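Long-range contacts in tRNA (adenine-N(1)-)-methyltransferase (Thermus thermophilus, PDB 2PWY), which methylates N1 of adenosine 58 in tRNA using S-adenosyl-L-methionine and is required for growth at extreme temperatures: residues 191-196 with 251-256; 183-188 with 213-218; 28-33 with 57-62. One frame throughout, in Å; residues are numbered along the deposited sequence.

Contact 1 (191-196 with 251-256); sequences DRFLVA and ALRRWK
The guanidinium of R253 lies with one face on F193 CZ, which stands 3.3 Å above the plane, over its centre; the planes of ring and guanidinium are 58° apart, so this is no flat stack. The two residues are a non-hydrogen-bonded antiparallel pair in the mixed sheet of the class I methyltransferase domain, where strand 192-198 meets strand 248-254. The bend of R253 at chi3 (-72°) brings NH1 beside D191: it forms a weak hydrogen bond from NH1 to D191 O and a salt bridge to OD1 (NH1 to OD1 3.4 Å). Both charges have further partners on the second subunit, D191 OD1 with H62 ND1 and R253 NH2 with E68.

Register is set by L194 and L252, whose reciprocal N-H···O bonds measure 2.9 Å (L194 N to L252 O) and 2.8 Å (L252 N to L194 O). On the sheet face away from F193, L194 CD2 meets L252 CD1 at 4.0 Å. R254 N reaches R192 O almost linearly (176°). Beyond these pairs, D191 N bonds to R254 O from above the carbonyl plane, and one water donates to both D191 OD1 (2.8 Å) and R254 O (2.9 Å).

Contact 2 (183-188 with 213-218); sequences KAALAL and AHPFRL. With SO4 (sulfate ion), chain C.
F216 carries its ring to the helix through a chi1 of -79°, which sets CG opposite the carbonyl carbon; L188 answers with CG opposite its own backbone N (chi1 -176°), and chi2 then directs CD2 at the phenyl ring. CD2 lies in the ring plane, at the edge, 3.7 Å from F216 CE1, so the contact is methyl to rim and not a methyl over a face. A185, on the last turn of helix 181-187, points its CB at the strand side and touches both F216 CE2 (3.7 Å) and P215 CG (3.9 Å). A184 adds a looser contact, its CB 4.3 Å from F216 CZ.

The arrangement is a helix end packed against the start of a sheet strand, within the Rossmann-like methyltransferase domain. P215 is the centre of an inverse gamma turn immediately before strand 216-232, and the weak hydrogen bond from F216 N to H214 O (2.8 Å) closes that turn. L252 of the adjoining strand 248-254 also touches F216, while R254 links that strand to the helix end through A185 O. Farther along the strand, L218 N donates to O2 of a sulfate (2.7 Å, 164°), an ion probably from the crystallisation liquor.

Between 183-188 and 213-218 the contacting side-chain atoms are all carbons; their hold therefore rests on shape fit and burial of apolar surface, with no polar bond between the segments to fix an orientation.

Contact 3 (28-33 with 57-62); sequences GVFHHH and EELSVH
L59 touches two rings at once, one with each methyl. Its CD2 sits over the face of the H32 imidazole, 4.2 Å from the ring centroid and only 9° off the normal, which meets the geometry of a CH-pi contact. CD1 turns to F30 and lies 3.9 Å from F30 CE2, oblique to that ring, the two side chains crossing at a slant. With chi1 at -57°, L59 CG stands beside the backbone N and opposite the carbonyl carbon, and this sends the forked end across to both aromatic groups.

At the other end of the contact E57 OE1 comes within 3.2 Å of H32 CE1, a carbon, so the approach is not counted as a conventional hydrogen bond; the carboxylate and imidazole planes stand 80° apart. H33 approaches the same oxygen more loosely, its CE1 4.4 Å from E57 OE1.

A second shell fixes these groups. H32 NE2 bonds to D14 OD2, and H32 ND1 has a weak hydrogen bond to K34 N, so both ring nitrogens are engaged and the face met by L59 is held in its orientation. The bend of E57 at chi2 folds its carboxylate back: OE2 accepts from E58 N (2.9 Å) through its anti lone pair and also from R15 N. F30 meets Y20 edge-to-face and packs on L12.

No CA pair comes closer than about 9.6 Å (H32 CA to L59 CA, H33 CA to E57 CA), too far for paired strands. F30 of strand 29-30 and the loop after it therefore pack by side chains on L59 of strand 58-62, which belongs to a four-stranded antiparallel sheet, and on E57 just before that strand, within the small N-terminal domain, which may take part in tRNA recognition.

In the fold
Contacts 1 and 2 belong to the catalytic domain and touch one another, with centres 7 Å apart: strands 248-254 and 216-232 are neighbours in one sheet, and R254 NE reaches A185 O at 2.8 Å. Contact 3 lies on the opposite side of the chain's centre, about 46 Å from contact 1 between centres, in the small domain. Contact 1 is mostly buried within the sheet, R192 and R254 being partly exposed, and joins strands through backbone bonds and an ion pair. Contact 2 is a buried apolar seam between helix and sheet. Contact 3 buries F30, L59 and E57 but exposes H33, mixing methyl, ring and carboxylate. Contacts 1 and 3 both reach the second subunit.

Contact 1 (191-196 with 251-256)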
loop_
_atom_site.group_PDB
_atom_site.type_symbol
_atom_site.label_atom_id
_atom_site.label_comp_id
_atom_site.label_asym_id
_atom_site.label_seq_id
_atom_site.Cartn_x
_atom_site.Cartn_y
_atom_site.Cartn_z
ATOM N N ASP A 191 6.923 -3.022 31.357
ATOM C CA ASP A 191 7.242 -1.992 30.364
ATOM C C ASP A 191 7.880 -2.575 29.093
ATOM O O ASP A 191 8.182 -1.839 28.164
ATOM C CB ASP A 191 8.122 -0.883 30.969
ATOM C CG ASP A 191 7.772 0.483 30.423
ATOM O OD1 ASP A 191 6.568 0.733 30.194
ATOM O OD2 ASP A 191 8.689 1.297 30.203
ATOM N N ARG A 192 8.050 -3.897 29.057
ATOM C CA ARG A 192 8.556 -4.579 27.865
ATOM C C ARG A 192 7.398 -5.140 27.028
ATOM O O ARG A 192 6.234 -4.962 27.391
ATOM C CB ARG A 192 9.611 -5.625 28.233
ATOM C CG ARG A 192 10.820 -5.003 28.957
ATOM C CD ARG A 192 11.616 -4.075 28.020
ATOM N NE ARG A 192 12.233 -4.830 26.925
ATOM C CZ ARG A 192 12.843 -4.301 25.867
ATOM N NH1 ARG A 192 12.933 -2.986 25.712
ATOM N NH2 ARG A 192 13.369 -5.109 24.950
ATOM N N PHE A 193 7.704 -5.765 25.889
ATOM C CA PHE A 193 6.661 -6.007 24.886
ATOM C C PHE A 193 6.371 -7.464 24.606
ATOM O O PHE A 193 7.264 -8.305 24.670
ATOM C CB PHE A 193 7.012 -5.319 23.559
ATOM C CG PHE A 193 7.122 -3.834 23.677
ATOM C CD1 PHE A 193 5.998 -3.026 23.516
ATOM C CD2 PHE A 193 8.344 -3.246 24.004
ATOM C CE1 PHE A 193 6.103 -1.647 23.646
ATOM C CE2 PHE A 193 8.457 -1.885 24.137
ATOM C CZ PHE A 193 7.328 -1.078 23.958
ATOM N N LEU A 194 5.098 -7.728 24.317
ATOM C CA LEU A 194 4.659 -8.964 23.658
ATOM C C LEU A 194 4.255 -8.568 22.246
ATOM O O LEU A 194 3.570 -7.556 22.057
ATOM C CB LEU A 194 3.463 -9.587 24.390
ATOM C CG LEU A 194 2.805 -10.857 23.804
ATOM C CD1 LEU A 194 2.145 -11.674 24.919
ATOM C CD2 LEU A 194 1.758 -10.565 22.681
ATOM N N VAL A 195 4.688 -9.347 21.253
ATOM C CA VAL A 195 4.286 -9.090 19.865
ATOM C C VAL A 195 3.769 -10.384 19.263
ATOM O O VAL A 195 4.478 -11.408 19.270
ATOM C CB VAL A 195 5.433 -8.522 18.983
ATOM C CG1 VAL A 195 4.898 -8.277 17.559
ATOM C CG2 VAL A 195 5.992 -7.216 19.583
ATOM N N ALA A 196 2.526 -10.339 18.782
ATOM C CA ALA A 196 1.862 -11.495 18.180
ATOM C C ALA A 196 1.636 -11.305 16.690
ATOM O O ALA A 196 1.290 -10.215 16.235
ATOM C CB ALA A 196 0.531 -11.780 18.858
ATOM N N ALA A 251 1.281 -5.473 19.071
ATOM C CA ALA A 251 2.252 -5.222 20.137
ATOM C C ALA A 251 1.519 -4.772 21.395
ATOM O O ALA A 251 0.706 -3.841 21.358
ATOM C CB ALA A 251 3.280 -4.153 19.724
ATOM N N LEU A 252 1.817 -5.437 22.504
ATOM C CA LEU A 252 1.277 -5.075 23.814
ATOM C C LEU A 252 2.431 -4.703 24.718
ATOM O O LEU A 252 3.487 -5.337 24.647
ATOM C CB LEU A 252 0.539 -6.280 24.432
ATOM C CG LEU A 252 -0.518 -6.990 23.572
ATOM C CD1 LEU A 252 -1.012 -8.246 24.302
ATOM C CD2 LEU A 252 -1.659 -6.063 23.287
ATOM N N ARG A 253 2.237 -3.698 25.578
ATOM C CA ARG A 253 3.256 -3.368 26.577
ATOM C C ARG A 253 2.804 -3.846 27.943
ATOM O O ARG A 253 1.666 -3.575 28.346
ATOM C CB ARG A 253 3.531 -1.863 26.613
ATOM C CG ARG A 253 4.767 -1.475 27.415
ATOM C CD ARG A 253 4.809 0.022 27.684
ATOM N NE ARG A 253 5.117 0.863 26.523
ATOM C CZ ARG A 253 6.334 1.283 26.181
ATOM N NH1 ARG A 253 7.405 0.897 26.855
ATOM N NH2 ARG A 253 6.478 2.069 25.121
ATOM N N ARG A 254 3.697 -4.549 28.643
ATOM C CA ARG A 254 3.458 -5.057 29.999
ATOM C C ARG A 254 3.307 -3.896 30.973
ATOM O O ARG A 254 4.130 -2.978 30.987
ATOM C CB ARG A 254 4.632 -5.954 30.431
ATOM C CG ARG A 254 4.545 -6.582 31.846
ATOM C CD ARG A 254 3.315 -7.466 31.978
ATOM N NE ARG A 254 3.235 -8.273 33.210
ATOM C CZ ARG A 254 2.896 -7.823 34.423
ATOM N NH1 ARG A 254 2.675 -6.537 34.650
ATOM N NH2 ARG A 254 2.797 -8.674 35.440
ATOM N N TRP A 255 2.252 -3.941 31.779
ATOM C CA TRP A 255 2.018 -2.939 32.820
ATOM C C TRP A 255 3.183 -2.826 33.785
ATOM O O TRP A 255 3.895 -3.809 34.023
ATOM C CB TRP A 255 0.777 -3.326 33.618
ATOM C CG TRP A 255 -0.527 -2.974 32.976
ATOM C CD1 TRP A 255 -0.738 -2.494 31.703
ATOM C CD2 TRP A 255 -1.822 -3.110 33.572
ATOM N NE1 TRP A 255 -2.086 -2.313 31.486
ATOM C CE2 TRP A 255 -2.769 -2.688 32.615
ATOM C CE3 TRP A 255 -2.273 -3.555 34.823
ATOM C CZ2 TRP A 255 -4.145 -2.684 32.880
ATOM C CZ3 TRP A 255 -3.643 -3.555 35.078
ATOM C CH2 TRP A 255 -4.555 -3.123 34.111
ATOM N N LYS A 256 3.357 -1.617 34.334
ATOM C CA LYS A 256 4.192 -1.369 35.507
ATOM C C LYS A 256 4.014 -2.481 36.534
ATOM O O LYS A 256 2.886 -2.939 36.789
ATOM C CB LYS A 256 3.803 -0.026 36.150
ATOM C CG LYS A 256 4.675 0.405 37.320
ATOM C CD LYS A 256 4.119 1.684 37.976
ATOM C CE LYS A 256 5.093 2.264 38.991
ATOM N NZ LYS A 256 5.389 1.284 40.052
HETATM O O HOH W 1 4.061 -0.099 31.126
#

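Contact 2 (183-188 with 213-218)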
loop_
_atom_site.group_PDB
_atom_site.type_symbol
_atom_site.label_atom_id
_atom_site.label_comp_id
_atom_site.label_asym_id
_atom_site.label_seq_id
_atom_site.Cartn_x
_atom_site.Cartn_y
_atom_site.Cartn_z
ATOM N N LYS A 183 0.418 -16.664 31.124
ATOM C CA LYS A 183 1.821 -17.063 31.223
ATOM C C LYS A 183 2.761 -15.962 30.714
ATOM O O LYS A 183 3.784 -15.663 31.350
ATOM C CB LYS A 183 2.054 -18.373 30.463
ATOM C CG LYS A 183 3.379 -19.052 30.753
ATOM C CD LYS A 183 3.483 -19.564 32.191
ATOM C CE LYS A 183 2.467 -20.654 32.480
ATOM N NZ LYS A 183 2.715 -21.355 33.761
ATOM N N ALA A 184 2.417 -15.357 29.570
ATOM C CA ALA A 184 3.218 -14.248 29.021
ATOM C C ALA A 184 3.290 -13.042 29.955
ATOM O O ALA A 184 4.354 -12.454 30.112
ATOM C CB ALA A 184 2.686 -13.822 27.640
ATOM N N ALA A 185 2.167 -12.678 30.581
ATOM C CA ALA A 185 2.168 -11.564 31.540
ATOM C C ALA A 185 3.074 -11.867 32.736
ATOM O O ALA A 185 3.769 -10.991 33.233
ATOM C CB ALA A 185 0.766 -11.246 31.996
ATOM N N LEU A 186 3.070 -13.114 33.186
ATOM C CA LEU A 186 3.953 -13.519 34.280
ATOM C C LEU A 186 5.424 -13.395 33.875
ATOM O O LEU A 186 6.224 -12.815 34.610
ATOM C CB LEU A 186 3.640 -14.952 34.712
ATOM C CG LEU A 186 4.481 -15.507 35.863
ATOM C CD1 LEU A 186 4.085 -14.861 37.167
ATOM C CD2 LEU A 186 4.273 -17.002 35.933
ATOM N N ALA A 187 5.756 -13.916 32.692
ATOM C CA ALA A 187 7.128 -13.981 32.198
ATOM C C ALA A 187 7.755 -12.619 31.891
ATOM O O ALA A 187 8.924 -12.395 32.164
ATOM C CB ALA A 187 7.194 -14.892 30.946
ATOM N N LEU A 188 6.960 -11.723 31.319
ATOM C CA LEU A 188 7.477 -10.501 30.723
ATOM C C LEU A 188 7.783 -9.385 31.731
ATOM O O LEU A 188 6.935 -9.024 32.555
ATOM C CB LEU A 188 6.479 -10.013 29.661
ATOM C CG LEU A 188 6.858 -8.790 28.821
ATOM C CD1 LEU A 188 8.194 -9.018 28.082
ATOM C CD2 LEU A 188 5.731 -8.501 27.839
ATOM N N ALA A 213 -8.127 -8.362 29.826
ATOM C CA ALA A 213 -8.246 -9.140 31.060
ATOM C C ALA A 213 -6.878 -9.418 31.705
ATOM O O ALA A 213 -6.765 -10.200 32.663
ATOM C CB ALA A 213 -9.002 -10.441 30.788
ATOM N N HIS A 214 -5.837 -8.768 31.183
ATOM C CA HIS A 214 -4.466 -9.002 31.641
ATOM C C HIS A 214 -3.710 -7.685 31.798
ATOM O O HIS A 214 -4.150 -6.664 31.265
ATOM C CB HIS A 214 -3.751 -9.926 30.647
ATOM C CG HIS A 214 -4.417 -11.255 30.492
ATOM N ND1 HIS A 214 -4.194 -12.303 31.358
ATOM C CD2 HIS A 214 -5.328 -11.697 29.592
ATOM C CE1 HIS A 214 -4.932 -13.337 30.996
ATOM N NE2 HIS A 214 -5.621 -12.999 29.920
ATOM N N PRO A 215 -2.578 -7.686 32.545
ATOM C CA PRO A 215 -1.807 -6.450 32.681
ATOM C C PRO A 215 -0.979 -6.075 31.437
ATOM O O PRO A 215 0.250 -6.008 31.498
ATOM C CB PRO A 215 -0.917 -6.724 33.911
ATOM C CG PRO A 215 -0.724 -8.194 33.891
ATOM C CD PRO A 215 -2.010 -8.775 33.365
ATOM N N PHE A 216 -1.686 -5.794 30.339
ATOM C CA PHE A 216 -1.093 -5.388 29.066
ATOM C C PHE A 216 -1.825 -4.165 28.547
ATOM O O PHE A 216 -3.043 -4.053 28.717
ATOM C CB PHE A 216 -1.259 -6.496 28.020
ATOM C CG PHE A 216 -0.280 -7.625 28.142
ATOM C CD1 PHE A 216 1.081 -7.415 27.904
ATOM C CD2 PHE A 216 -0.722 -8.914 28.438
ATOM C CE1 PHE A 216 1.991 -8.478 28.002
ATOM C CE2 PHE A 216 0.182 -9.974 28.536
ATOM C CZ PHE A 216 1.538 -9.752 28.316
ATOM N N ARG A 217 -1.083 -3.263 27.912
ATOM C CA ARG A 217 -1.641 -2.100 27.221
ATOM C C ARG A 217 -1.400 -2.258 25.725
ATOM O O ARG A 217 -0.272 -2.523 25.307
ATOM C CB ARG A 217 -0.981 -0.819 27.736
ATOM C CG ARG A 217 -1.568 0.492 27.202
ATOM C CD ARG A 217 -1.569 1.598 28.274
ATOM N NE ARG A 217 -0.549 1.361 29.291
ATOM C CZ ARG A 217 -0.779 1.170 30.593
ATOM N NH1 ARG A 217 -2.013 1.217 31.097
ATOM N NH2 ARG A 217 0.245 0.949 31.399
ATOM N N LEU A 218 -2.453 -2.115 24.921
ATOM C CA LEU A 218 -2.298 -2.188 23.467
ATOM C C LEU A 218 -1.443 -1.020 22.968
ATOM O O LEU A 218 -1.714 0.145 23.273
ATOM C CB LEU A 218 -3.666 -2.165 22.765
ATOM C CG LEU A 218 -3.619 -2.258 21.234
ATOM C CD1 LEU A 218 -2.989 -3.561 20.754
ATOM C CD2 LEU A 218 -5.033 -2.098 20.628
HETATM S S SO4 C . -5.641 -0.778 26.833
HETATM O O1 SO4 C . -7.077 -0.924 26.644
HETATM O O2 SO4 C . -4.960 -1.312 25.668
HETATM O O3 SO4 C . -5.287 0.619 26.985
HETATM O O4 SO4 C . -5.202 -1.490 28.020
#

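Contact 3 (28-33 with 57-62)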
loop_
_atom_site.group_PDB
_atom_site.type_symbol
_atom_site.label_atom_id
_atom_site.label_comp_id
_atom_site.label_asym_id
_atom_site.label_seq_id
_atom_site.Cartn_x
_atom_site.Cartn_y
_atom_site.Cartn_z
ATOM N N GLY A 28 28.032 -36.214 -3.311
ATOM C CA GLY A 28 26.696 -35.697 -3.607
ATOM C C GLY A 28 26.612 -35.104 -5.001
ATOM O O GLY A 28 27.605 -34.612 -5.540
ATOM N N VAL A 29 25.419 -35.155 -5.584
ATOM C CA VAL A 29 25.185 -34.623 -6.922
ATOM C C VAL A 29 23.894 -33.811 -6.934
ATOM O O VAL A 29 22.847 -34.276 -6.465
ATOM C CB VAL A 29 25.104 -35.757 -7.981
ATOM C CG1 VAL A 29 24.666 -35.219 -9.335
ATOM C CG2 VAL A 29 26.445 -36.500 -8.088
ATOM N N PHE A 30 23.979 -32.593 -7.463
ATOM C CA PHE A 30 22.807 -31.756 -7.671
ATOM C C PHE A 30 22.257 -32.067 -9.046
ATOM O O PHE A 30 22.968 -31.943 -10.039
ATOM C CB PHE A 30 23.171 -30.262 -7.571
ATOM C CG PHE A 30 22.026 -29.332 -7.898
ATOM C CD1 PHE A 30 20.953 -29.204 -7.021
ATOM C CD2 PHE A 30 22.017 -28.600 -9.085
ATOM C CE1 PHE A 30 19.885 -28.352 -7.312
ATOM C CE2 PHE A 30 20.947 -27.738 -9.388
ATOM C CZ PHE A 30 19.887 -27.622 -8.502
ATOM N N HIS A 31 20.994 -32.478 -9.102
ATOM C CA HIS A 31 20.362 -32.826 -10.369
ATOM C C HIS A 31 19.574 -31.648 -10.902
ATOM O O HIS A 31 18.889 -30.952 -10.148
ATOM C CB HIS A 31 19.466 -34.058 -10.213
ATOM C CG HIS A 31 20.210 -35.278 -9.767
ATOM N ND1 HIS A 31 20.898 -36.090 -10.643
ATOM C CD2 HIS A 31 20.397 -35.807 -8.534
ATOM C CE1 HIS A 31 21.469 -37.075 -9.970
ATOM N NE2 HIS A 31 21.184 -36.924 -8.689
ATOM N N HIS A 32 19.690 -31.419 -12.208
ATOM C CA HIS A 32 19.068 -30.267 -12.852
ATOM C C HIS A 32 18.923 -30.561 -14.338
ATOM O O HIS A 32 19.784 -31.228 -14.919
ATOM C CB HIS A 32 19.924 -29.016 -12.631
ATOM C CG HIS A 32 19.258 -27.747 -13.053
ATOM N ND1 HIS A 32 19.332 -27.264 -14.343
ATOM C CD2 HIS A 32 18.507 -26.861 -12.360
ATOM C CE1 HIS A 32 18.654 -26.133 -14.424
ATOM N NE2 HIS A 32 18.147 -25.865 -13.233
ATOM N N HIS A 33 17.853 -30.051 -14.947
ATOM C CA HIS A 33 17.495 -30.433 -16.322
ATOM C C HIS A 33 18.544 -30.112 -17.404
ATOM O O HIS A 33 18.631 -30.812 -18.421
ATOM C CB HIS A 33 16.088 -29.943 -16.710
ATOM C CG HIS A 33 16.007 -28.481 -17.029
ATOM N ND1 HIS A 33 16.031 -27.500 -16.059
ATOM C CD2 HIS A 33 15.865 -27.834 -18.213
ATOM C CE1 HIS A 33 15.926 -26.313 -16.632
ATOM N NE2 HIS A 33 15.824 -26.488 -17.939
ATOM N N GLU A 57 23.071 -22.664 -19.786
ATOM C CA GLU A 57 22.697 -22.673 -18.373
ATOM C C GLU A 57 23.904 -22.389 -17.486
ATOM O O GLU A 57 25.039 -22.750 -17.807
ATOM C CB GLU A 57 22.030 -23.995 -17.984
ATOM C CG GLU A 57 21.524 -24.103 -16.541
ATOM C CD GLU A 57 20.435 -23.097 -16.205
ATOM O OE1 GLU A 57 19.242 -23.486 -16.195
ATOM O OE2 GLU A 57 20.767 -21.922 -15.946
ATOM N N GLU A 58 23.627 -21.733 -16.363
ATOM C CA GLU A 58 24.636 -21.363 -15.407
ATOM C C GLU A 58 23.967 -21.340 -14.041
ATOM O O GLU A 58 22.931 -20.690 -13.853
ATOM C CB GLU A 58 25.204 -19.992 -15.767
ATOM C CG GLU A 58 26.357 -19.539 -14.905
ATOM C CD GLU A 58 27.087 -18.373 -15.524
ATOM O OE1 GLU A 58 26.721 -17.208 -15.247
ATOM O OE2 GLU A 58 28.030 -18.634 -16.298
ATOM N N LEU A 59 24.549 -22.078 -13.105
ATOM C CA LEU A 59 24.071 -22.102 -11.733
ATOM C C LEU A 59 24.917 -21.152 -10.903
ATOM O O LEU A 59 26.125 -21.357 -10.756
ATOM C CB LEU A 59 24.157 -23.522 -11.156
ATOM C CG LEU A 59 23.402 -24.590 -11.962
ATOM C CD1 LEU A 59 23.699 -25.975 -11.428
ATOM C CD2 LEU A 59 21.888 -24.319 -11.969
ATOM N N SER A 60 24.291 -20.116 -10.354
ATOM C CA SER A 60 25.035 -19.206 -9.495
ATOM C C SER A 60 24.991 -19.787 -8.093
ATOM O O SER A 60 23.950 -20.282 -7.652
ATOM C CB SER A 60 24.451 -17.801 -9.523
ATOM O OG SER A 60 23.100 -17.828 -9.131
ATOM N N VAL A 61 26.124 -19.723 -7.409
ATOM C CA VAL A 61 26.265 -20.339 -6.099
ATOM C C VAL A 61 26.256 -19.263 -5.017
ATOM O O VAL A 61 26.941 -18.235 -5.141
ATOM C CB VAL A 61 27.575 -21.163 -6.009
ATOM C CG1 VAL A 61 27.738 -21.767 -4.634
ATOM C CG2 VAL A 61 27.612 -22.255 -7.099
ATOM N N HIS A 62 25.479 -19.508 -3.963
ATOM C CA HIS A 62 25.265 -18.528 -2.900
ATOM C C HIS A 62 25.315 -19.133 -1.498
ATOM O O HIS A 62 24.953 -20.297 -1.290
ATOM C CB HIS A 62 23.903 -17.830 -3.066
ATOM C CG HIS A 62 23.712 -17.190 -4.401
ATOM N ND1 HIS A 62 24.279 -15.981 -4.737
ATOM C CD2 HIS A 62 23.009 -17.592 -5.487
ATOM C CE1 HIS A 62 23.942 -15.667 -5.976
ATOM N NE2 HIS A 62 23.178 -16.633 -6.459
#